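Local coordinates for protein arylalkylamine N-Acetyltransferase 2 (PDB 4FD5) that probably transfers acyl groups from coenzyme A thioesters, such as acetyl-CoA, to the amines of dopamine and serotonin, at residues Lys154-Ala159 / Met217-Asn222. Residues are numbered along the deposited sequence; the frame is centred on the assembly and turned at random.
Sequences KSEELA and MCKVIN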
loop_
_atom_site.group_PDB
_atom_site.type_symbol
_atom_site.label_atom_id
_atom_site.label_comp_id
_atom_site.label_asym_id
_atom_site.label_seq_id
_atom_site.Cartn_x
_atom_site.Cartn_y
_atom_site.Cartn_z
ATOM N N LYS A 154 14.807 3.030 -1.469
ATOM C CA LYS A 154 15.252 2.863 -0.084
ATOM C C LYS A 154 14.579 1.653 0.564
ATOM O O LYS A 154 15.204 0.932 1.369
ATOM C CB LYS A 154 14.987 4.134 0.732
ATOM C CG LYS A 154 15.826 5.347 0.293
ATOM C CD LYS A 154 17.289 5.198 0.732
ATOM C CE LYS A 154 18.104 6.472 0.462
ATOM N NZ LYS A 154 19.442 6.418 1.129
ATOM N N SER A 155 13.317 1.427 0.196
ATOM C CA SER A 155 12.583 0.259 0.673
ATOM C C SER A 155 13.248 -1.022 0.188
ATOM O O SER A 155 13.384 -1.964 0.949
ATOM C CB SER A 155 11.116 0.306 0.219
ATOM O OG SER A 155 10.433 1.367 0.876
ATOM N N GLU A 156 13.661 -1.059 -1.074
ATOM C CA GLU A 156 14.353 -2.236 -1.588
ATOM C C GLU A 156 15.693 -2.438 -0.899
ATOM O O GLU A 156 16.051 -3.572 -0.572
ATOM C CB GLU A 156 14.541 -2.166 -3.097
ATOM C CG GLU A 156 15.261 -3.395 -3.633
ATOM C CD GLU A 156 15.350 -3.428 -5.142
ATOM O OE1 GLU A 156 14.472 -2.841 -5.808
ATOM O OE2 GLU A 156 16.317 -4.047 -5.659
ATOM N N GLU A 157 16.421 -1.341 -0.679
ATOM C CA GLU A 157 17.693 -1.420 0.059
ATOM C C GLU A 157 17.502 -2.054 1.441
ATOM O O GLU A 157 18.256 -2.957 1.834
ATOM C CB GLU A 157 18.341 -0.040 0.178
ATOM C CG GLU A 157 18.818 0.535 -1.151
ATOM C CD GLU A 157 19.366 1.955 -1.019
ATOM O OE1 GLU A 157 19.421 2.476 0.112
ATOM O OE2 GLU A 157 19.733 2.555 -2.048
ATOM N N LEU A 158 16.477 -1.604 2.164
ATOM C CA LEU A 158 16.189 -2.166 3.484
ATOM C C LEU A 158 15.755 -3.630 3.384
ATOM O O LEU A 158 16.191 -4.462 4.165
ATOM C CB LEU A 158 15.120 -1.344 4.206
ATOM C CG LEU A 158 14.783 -1.838 5.612
ATOM C CD1 LEU A 158 16.027 -1.877 6.494
ATOM C CD2 LEU A 158 13.684 -0.966 6.234
ATOM N N ALA A 159 14.882 -3.937 2.429
ATOM C CA ALA A 159 14.429 -5.308 2.225
ATOM C C ALA A 159 15.624 -6.240 2.025
ATOM O O ALA A 159 15.688 -7.301 2.634
ATOM C CB ALA A 159 13.486 -5.390 1.020
ATOM N N MET A 217 1.707 -6.604 -8.186
ATOM C CA MET A 217 2.991 -6.481 -8.856
ATOM C C MET A 217 4.088 -6.977 -7.940
ATOM O O MET A 217 3.982 -6.866 -6.718
ATOM C CB MET A 217 3.256 -5.015 -9.231
ATOM C CG MET A 217 2.128 -4.390 -10.051
ATOM S SD MET A 217 2.376 -2.658 -10.480
ATOM C CE MET A 217 3.536 -2.830 -11.848
ATOM N N CYS A 218 5.142 -7.532 -8.520
ATOM C CA CYS A 218 6.229 -8.031 -7.684
ATOM C C CYS A 218 7.610 -7.921 -8.325
ATOM O O CYS A 218 7.746 -7.714 -9.529
ATOM C CB CYS A 218 5.950 -9.470 -7.255
ATOM S SG CYS A 218 6.096 -10.641 -8.608
ATOM N N LYS A 219 8.635 -8.045 -7.499
ATOM C CA LYS A 219 10.004 -7.951 -7.980
ATOM C C LYS A 219 10.867 -8.933 -7.208
ATOM O O LYS A 219 10.817 -8.969 -5.978
ATOM C CB LYS A 219 10.541 -6.529 -7.785
ATOM C CG LYS A 219 11.926 -6.312 -8.364
ATOM C CD LYS A 219 12.461 -4.924 -8.090
ATOM C CE LYS A 219 13.825 -4.777 -8.774
ATOM N NZ LYS A 219 14.480 -3.482 -8.501
ATOM N N VAL A 220 11.647 -9.734 -7.927
ATOM C CA VAL A 220 12.675 -10.540 -7.284
ATOM C C VAL A 220 13.908 -9.661 -7.103
ATOM O O VAL A 220 14.422 -9.095 -8.077
ATOM C CB VAL A 220 13.045 -11.783 -8.110
ATOM C CG1 VAL A 220 14.212 -12.521 -7.423
ATOM C CG2 VAL A 220 11.845 -12.689 -8.244
ATOM N N ILE A 221 14.368 -9.530 -5.862
ATOM C CA ILE A 221 15.440 -8.585 -5.555
ATOM C C ILE A 221 16.767 -9.250 -5.195
ATOM O O ILE A 221 17.820 -8.620 -5.281
ATOM C CB ILE A 221 15.031 -7.582 -4.454
ATOM C CG1 ILE A 221 14.652 -8.307 -3.165
ATOM C CG2 ILE A 221 13.888 -6.686 -4.947
ATOM C CD1 ILE A 221 14.510 -7.356 -1.957
ATOM N N ASN A 222 16.712 -10.511 -4.788
ATOM C CA ASN A 222 17.927 -11.289 -4.546
ATOM C C ASN A 222 17.746 -12.735 -4.989
ATOM O O ASN A 222 16.629 -13.261 -4.965
ATOM C CB ASN A 222 18.330 -11.240 -3.072
ATOM C CG ASN A 222 19.746 -11.749 -2.838
ATOM O OD1 ASN A 222 20.619 -11.613 -3.701
ATOM N ND2 ASN A 222 19.980 -12.341 -1.672
HETATM O O HOH W 1 17.539 -6.111 -7.010
#
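Glu156 reaches from the helix 147-161 to Lys219 near the end of the strand 213-220 and to Ile221 just after it. Its side chain leaves the helix toward the segment 217-222. CG lies anti to the backbone N (chi1 -180°) and the chain stays extended, which carries the carboxylate straight off the helix. Glu156 CG meets Ile221 CG2 at 3.8 Å. CD rests against the same methyl, with Glu156 CD 3.6 Å from Ile221 CG2. At the tip, Glu156 OE1 accepts a hydrogen bond from Lys219 NZ at 2.8 Å through its syn lone pair, forming a salt bridge. The side chains of Glu156 and Lys219 cross at about a right angle, whereas Glu156 and Ile221 run past each other in opposite directions. Glu156 OE2 takes a hydrogen bond from a water at 2.8 Å, and this water also donates to Ile221 O. Lys219 NZ has a second acceptor, Leu183 O. One turn further along the helix, Ala159 CB touches Ile221 CD1 at 3.7 Å. Met167 of strand 166-171 touches both Glu156 and Ile221. The contact joins the C-terminal end to the helix that, as in other GNAT enzymes, follows the pyrophosphate-binding loop for coenzyme A.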